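Local coordinates for periplasmic His/Glu/Gln/Arg/opine family-binding protein (Silicibacter pomeroyi, PDB 3I6V), which binds lysine and is probably the periplasmic solute-binding component of an amino-acid ABC transporter, at residues Asp28-Leu34 with Met211-Phe216; Ile89-Ser94 with Asp173-Gly179. All blocks are in the same frame, centred on the assembly; numbering follows the deposited sequence.

How the interactions relate
Interaction 1 pairs two helices within the lobe that carries the N terminus. Interaction 2 pairs two connecting chain segments between the lobes. Along the sequence, interaction 2 is nested inside the loop closed by interaction 1. Their centres lie about 17 Å apart, but they meet at I89, whose CD1 is 3.7 Å from F30 CE2. I212 also packs on P90. Both contacts are partly buried. In interaction 1, F30 and M211 are buried, W215 and F216 partly exposed, with a charged pair toward solvent. Interaction 2 is mostly backbone: two strand bonds, a water and close-packed glycine and proline. The S94 side chain is about 6 Å from the bound lysine, that of F216 about 10 Å.

Interaction 1 (Asp28-Leu34 with Met211-Phe216); sequences DGFEREL and MIKKWF
F30 and W215 are the nearest CA pair, 6.0 Å apart, where the short helical segments 30-34 and 211-216 run nearly antiparallel at 155°. G29 is the N-cap of the first helix, and its N-H is held by OD1 of D28. The W215 indole lies flat against this helix start. F30 CA sits over its five-membered ring, 3.7 Å from the centroid, and G29 CA lies over its six-membered ring; both are CH-pi contacts. CG of W215 is anti to its carbonyl carbon (chi1 -70°), which lays the ring across this turn. The indole NE1 gives a nearly straight bond (173°) to E33 OE1 at 2.8 Å. K214 NZ reaches the same OE1 at 2.9 Å in a salt bridge, from the opposite face of the carboxylate. Two donors thus fix the end of E33. With an alanine at W215, the backbone of G29 and F30 would probably lose its cover and E33 would keep K214 as its one donor across this contact. The F30 side chain is a knob set among M211, I212, W215 and F216. It turns its edge to the indole, and F216 turns its edge to one F30 face, centroids 5.2 Å apart. M211 CG touches F30 CE1 at 3.5 Å. M211 SD meets L34 CB at 3.7 Å and lies obliquely to the F30 ring, a Met-aromatic contact. F30, W215 and F216 form an aromatic cluster that ties the last helix, 207-216, to helix 30-42. M202 of helix 189-204 packs on L34 and M211, and Y88 and I89 of strand 83-89 touch F30.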
loop_
_atom_site.group_PDB
_atom_site.type_symbol
_atom_site.label_atom_id
_atom_site.label_comp_id
_atom_site.label_asym_id
_atom_site.label_seq_id
_atom_site.Cartn_x
_atom_site.Cartn_y
_atom_site.Cartn_z
ATOM N N ASP A 28 -12.842 2.351 -3.633
ATOM C CA ASP A 28 -12.463 2.981 -4.864
ATOM C C ASP A 28 -10.934 2.979 -4.916
ATOM O O ASP A 28 -10.278 2.576 -3.964
ATOM C CB ASP A 28 -12.980 4.445 -4.833
ATOM C CG ASP A 28 -13.225 5.027 -6.221
ATOM O OD1 ASP A 28 -12.518 4.637 -7.192
ATOM O OD2 ASP A 28 -14.111 5.939 -6.330
ATOM N N GLY A 29 -10.363 3.431 -6.019
ATOM C CA GLY A 29 -8.912 3.484 -6.133
ATOM C C GLY A 29 -8.364 2.500 -7.151
ATOM O O GLY A 29 -9.095 1.754 -7.783
ATOM N N PHE A 30 -7.051 2.526 -7.317
ATOM C CA PHE A 30 -6.348 1.608 -8.215
ATOM C C PHE A 30 -6.759 0.153 -7.996
ATOM O O PHE A 30 -7.066 -0.584 -8.941
ATOM C CB PHE A 30 -4.827 1.764 -8.026
ATOM C CG PHE A 30 -4.027 0.743 -8.780
ATOM C CD1 PHE A 30 -3.888 0.841 -10.168
ATOM C CD2 PHE A 30 -3.421 -0.317 -8.106
ATOM C CE1 PHE A 30 -3.142 -0.100 -10.880
ATOM C CE2 PHE A 30 -2.670 -1.280 -8.802
ATOM C CZ PHE A 30 -2.530 -1.182 -10.181
ATOM N N GLU A 31 -6.770 -0.233 -6.735
ATOM C CA GLU A 31 -7.029 -1.592 -6.336
ATOM C C GLU A 31 -8.467 -2.025 -6.482
ATOM O O GLU A 31 -8.728 -3.218 -6.631
ATOM C CB GLU A 31 -6.504 -1.833 -4.905
ATOM C CG GLU A 31 -4.966 -1.797 -4.945
ATOM C CD GLU A 31 -4.304 -1.816 -3.582
ATOM O OE1 GLU A 31 -4.879 -1.261 -2.613
ATOM O OE2 GLU A 31 -3.186 -2.390 -3.495
ATOM N N ARG A 32 -9.407 -1.077 -6.445
ATOM C CA ARG A 32 -10.801 -1.407 -6.759
ATOM C C ARG A 32 -10.862 -1.827 -8.214
ATOM O O ARG A 32 -11.441 -2.855 -8.540
ATOM C CB ARG A 32 -11.753 -0.190 -6.584
ATOM C CG ARG A 32 -13.184 -0.460 -7.112
ATOM C CD ARG A 32 -13.790 -1.555 -6.235
ATOM N NE ARG A 32 -15.085 -2.107 -6.657
ATOM C CZ ARG A 32 -16.250 -1.804 -6.081
ATOM N NH1 ARG A 32 -16.299 -0.893 -5.103
ATOM N NH2 ARG A 32 -17.374 -2.400 -6.492
ATOM N N GLU A 33 -10.314 -0.994 -9.087
ATOM C CA GLU A 33 -10.348 -1.297 -10.512
ATOM C C GLU A 33 -9.573 -2.582 -10.820
ATOM O O GLU A 33 -10.013 -3.438 -11.616
ATOM C CB GLU A 33 -9.752 -0.149 -11.308
ATOM C CG GLU A 33 -10.063 -0.270 -12.784
ATOM C CD GLU A 33 -9.405 0.792 -13.639
ATOM O OE1 GLU A 33 -9.093 1.896 -13.139
ATOM O OE2 GLU A 33 -9.207 0.513 -14.832
ATOM N N LEU A 34 -8.405 -2.712 -10.202
ATOM C CA LEU A 34 -7.590 -3.902 -10.445
ATOM C C LEU A 34 -8.298 -5.150 -9.946
ATOM O O LEU A 34 -8.470 -6.109 -10.689
ATOM C CB LEU A 34 -6.208 -3.760 -9.791
ATOM C CG LEU A 34 -5.333 -5.025 -9.885
ATOM C CD1 LEU A 34 -4.932 -5.304 -11.360
ATOM C CD2 LEU A 34 -4.123 -4.828 -9.024
ATOM N N MET A 211 -3.325 0.565 -16.450
ATOM C CA MET A 211 -3.959 0.849 -15.150
ATOM C C MET A 211 -2.976 1.539 -14.210
ATOM O O MET A 211 -3.331 2.509 -13.561
ATOM C CB MET A 211 -4.578 -0.426 -14.549
ATOM C CG MET A 211 -5.557 -0.209 -13.395
ATOM S SD MET A 211 -6.404 -1.678 -12.839
ATOM C CE MET A 211 -7.212 -2.259 -14.334
ATOM N N ILE A 212 -1.720 1.094 -14.194
ATOM C CA ILE A 212 -0.746 1.712 -13.340
ATOM C C ILE A 212 -0.506 3.193 -13.708
ATOM O O ILE A 212 -0.487 4.062 -12.829
ATOM C CB ILE A 212 0.598 0.961 -13.338
ATOM C CG1 ILE A 212 0.448 -0.420 -12.661
ATOM C CG2 ILE A 212 1.627 1.805 -12.616
ATOM C CD1 ILE A 212 1.722 -1.301 -12.737
ATOM N N LYS A 213 -0.299 3.465 -14.999
ATOM C CA LYS A 213 -0.075 4.845 -15.464
ATOM C C LYS A 213 -1.326 5.704 -15.204
ATOM O O LYS A 213 -1.209 6.817 -14.721
ATOM C CB LYS A 213 0.358 4.879 -16.949
ATOM C CG LYS A 213 1.795 4.412 -17.187
ATOM C CD LYS A 213 2.088 4.161 -18.668
ATOM C CE LYS A 213 3.507 3.611 -18.862
ATOM N NZ LYS A 213 3.528 2.520 -19.933
ATOM N N LYS A 214 -2.515 5.166 -15.482
ATOM C CA LYS A 214 -3.779 5.875 -15.188
ATOM C C LYS A 214 -3.786 6.410 -13.732
ATOM O O LYS A 214 -4.035 7.614 -13.488
ATOM C CB LYS A 214 -4.985 4.960 -15.458
ATOM C CG LYS A 214 -6.332 5.614 -15.174
ATOM C CD LYS A 214 -7.472 4.588 -15.277
ATOM C CE LYS A 214 -8.797 5.185 -14.767
ATOM N NZ LYS A 214 -9.873 4.154 -14.809
ATOM N N TRP A 215 -3.482 5.531 -12.769
ATOM C CA TRP A 215 -3.567 5.911 -11.356
ATOM C C TRP A 215 -2.304 6.543 -10.747
ATOM O O TRP A 215 -2.411 7.353 -9.844
ATOM C CB TRP A 215 -4.029 4.723 -10.516
ATOM C CG TRP A 215 -5.453 4.360 -10.747
ATOM C CD1 TRP A 215 -5.938 3.466 -11.662
ATOM C CD2 TRP A 215 -6.588 4.877 -10.052
ATOM N NE1 TRP A 215 -7.304 3.384 -11.568
ATOM C CE2 TRP A 215 -7.732 4.249 -10.596
ATOM C CE3 TRP A 215 -6.756 5.817 -9.015
ATOM C CZ2 TRP A 215 -9.030 4.526 -10.136
ATOM C CZ3 TRP A 215 -8.041 6.100 -8.570
ATOM C CH2 TRP A 215 -9.161 5.456 -9.130
ATOM N N PHE A 216 -1.121 6.169 -11.236
ATOM C CA PHE A 216 0.138 6.600 -10.626
ATOM C C PHE A 216 0.940 7.590 -11.480
ATOM O O PHE A 216 1.943 8.137 -11.014
ATOM C CB PHE A 216 1.003 5.381 -10.204
ATOM C CG PHE A 216 0.357 4.537 -9.141
ATOM C CD1 PHE A 216 -0.326 3.379 -9.491
ATOM C CD2 PHE A 216 0.398 4.924 -7.801
ATOM C CE1 PHE A 216 -0.969 2.579 -8.518
ATOM C CE2 PHE A 216 -0.251 4.152 -6.808
ATOM C CZ PHE A 216 -0.941 2.979 -7.165
#

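Interaction 2 (Ile89-Ser94 with Asp173-Gly179)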
loop_
_atom_site.group_PDB
_atom_site.type_symbol
_atom_site.label_atom_id
_atom_site.label_comp_id
_atom_site.label_asym_id
_atom_site.label_seq_id
_atom_site.Cartn_x
_atom_site.Cartn_y
_atom_site.Cartn_z
ATOM N N ILE A 89 2.270 -4.232 -8.633
ATOM C CA ILE A 89 3.010 -3.015 -8.913
ATOM C C ILE A 89 4.484 -3.353 -8.648
ATOM O O ILE A 89 4.779 -4.053 -7.677
ATOM C CB ILE A 89 2.570 -1.832 -8.011
ATOM C CG1 ILE A 89 1.032 -1.692 -7.985
ATOM C CG2 ILE A 89 3.273 -0.477 -8.447
ATOM C CD1 ILE A 89 0.542 -0.585 -7.021
ATOM N N PRO A 90 5.407 -2.886 -9.530
ATOM C CA PRO A 90 6.829 -3.080 -9.295
ATOM C C PRO A 90 7.270 -2.406 -7.995
ATOM O O PRO A 90 6.581 -1.472 -7.523
ATOM C CB PRO A 90 7.514 -2.420 -10.535
ATOM C CG PRO A 90 6.425 -2.530 -11.630
ATOM C CD PRO A 90 5.136 -2.260 -10.845
ATOM N N PRO A 91 8.398 -2.872 -7.411
ATOM C CA PRO A 91 8.880 -2.258 -6.177
ATOM C C PRO A 91 9.018 -0.758 -6.397
ATOM O O PRO A 91 9.560 -0.339 -7.429
ATOM C CB PRO A 91 10.263 -2.906 -5.966
ATOM C CG PRO A 91 10.219 -4.205 -6.757
ATOM C CD PRO A 91 9.303 -3.934 -7.916
ATOM N N THR A 92 8.466 0.053 -5.498
ATOM C CA THR A 92 8.709 1.519 -5.587
ATOM C C THR A 92 9.305 2.075 -4.280
ATOM O O THR A 92 9.239 1.432 -3.236
ATOM C CB THR A 92 7.460 2.315 -6.052
ATOM O OG1 THR A 92 6.352 2.004 -5.205
ATOM C CG2 THR A 92 7.082 1.970 -7.532
ATOM N N ALA A 93 9.881 3.268 -4.341
ATOM C CA ALA A 93 10.668 3.765 -3.237
ATOM C C ALA A 93 9.834 4.155 -2.021
ATOM O O ALA A 93 8.604 4.329 -2.107
ATOM C CB ALA A 93 11.535 4.942 -3.699
ATOM N N SER A 94 10.521 4.284 -0.897
ATOM C CA SER A 94 10.004 4.975 0.275
ATOM C C SER A 94 10.776 6.288 0.409
ATOM O O SER A 94 11.942 6.382 -0.044
ATOM C CB SER A 94 10.193 4.116 1.505
ATOM O OG SER A 94 9.373 2.962 1.435
ATOM N N ASP A 173 15.423 8.894 -1.468
ATOM C CA ASP A 173 14.586 7.709 -1.570
ATOM C C ASP A 173 15.287 6.448 -1.001
ATOM O O ASP A 173 16.509 6.342 -1.044
ATOM C CB ASP A 173 14.234 7.467 -3.038
ATOM C CG ASP A 173 13.296 8.543 -3.625
ATOM O OD1 ASP A 173 12.714 9.369 -2.865
ATOM O OD2 ASP A 173 13.143 8.537 -4.871
ATOM N N VAL A 174 14.498 5.501 -0.486
ATOM C CA VAL A 174 15.007 4.231 0.053
ATOM C C VAL A 174 14.195 3.093 -0.583
ATOM O O VAL A 174 12.955 3.076 -0.496
ATOM C CB VAL A 174 14.880 4.163 1.598
ATOM C CG1 VAL A 174 15.486 2.858 2.163
ATOM C CG2 VAL A 174 15.506 5.391 2.272
ATOM N N PRO A 175 14.875 2.117 -1.220
ATOM C CA PRO A 175 14.093 0.993 -1.774
ATOM C C PRO A 175 13.713 0.015 -0.659
ATOM O O PRO A 175 14.577 -0.396 0.111
ATOM C CB PRO A 175 15.059 0.343 -2.791
ATOM C CG PRO A 175 16.253 1.303 -2.898
ATOM C CD PRO A 175 16.307 1.996 -1.540
ATOM N N LEU A 176 12.432 -0.340 -0.533
ATOM C CA LEU A 176 12.028 -1.284 0.512
ATOM C C LEU A 176 10.986 -2.213 -0.022
ATOM O O LEU A 176 10.024 -1.747 -0.658
ATOM C CB LEU A 176 11.451 -0.541 1.747
ATOM C CG LEU A 176 12.362 0.154 2.731
ATOM C CD1 LEU A 176 11.531 0.880 3.839
ATOM C CD2 LEU A 176 13.366 -0.860 3.381
ATOM N N GLY A 177 11.169 -3.529 0.207
ATOM C CA GLY A 177 10.084 -4.493 -0.004
ATOM C C GLY A 177 10.016 -5.027 -1.424
ATOM O O GLY A 177 10.680 -4.504 -2.322
ATOM N N GLY A 178 9.195 -6.058 -1.633
ATOM C CA GLY A 178 9.195 -6.798 -2.885
ATOM C C GLY A 178 8.169 -6.397 -3.940
ATOM O O GLY A 178 7.832 -7.197 -4.803
ATOM N N GLY A 179 7.680 -5.168 -3.904
ATOM C CA GLY A 179 6.567 -4.837 -4.778
ATOM C C GLY A 179 5.284 -5.199 -4.032
ATOM O O GLY A 179 5.299 -6.037 -3.139
HETATM O O HOH W 1 11.475 -0.170 -3.367
#
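S94 and V174 bring together the flat groups of this contact, which are peptides; no aromatic ring takes part. Each N-H meets the other's C=O. Both bonds are 2.7 Å from N to O, S94 N to V174 O and V174 N to S94 O. This is a hydrogen-bonded antiparallel pair, and D173 CA adds a CA-H...O contact to S94 O. The S94 and V174 side chains share one face of the sheet. With S94 OG anti to the carbonyl carbon (chi1 -67°), the hydroxyl stands beside L176 CD1, 3.8 Å from OG, and is hydrogen-bonded to NE2 of Q117, a residue of the lysine pocket. Next to the pair, A93 CB rests on D173 CB at 3.8 Å. Beyond it the chains separate and a water spans them. It accepts from L176 N at 3.0 Å and donates a weak bond to T92 O. They close again at G179, whose CA is 3.7 Å from P91 CA and 3.5 Å from I89 O. With no CB, G179 can come this near; a side chain would run into I89 O. The pair of linking segments is consistent with the two-strand hinge of family 3 solute-binding proteins. F150 of strand 148-152 touches S94, V174 and L176. I116 and Y120 of helix 116-123 touch L176, and Y120 also touches V174. At the other end, I89 meets F216 of helix 207-216.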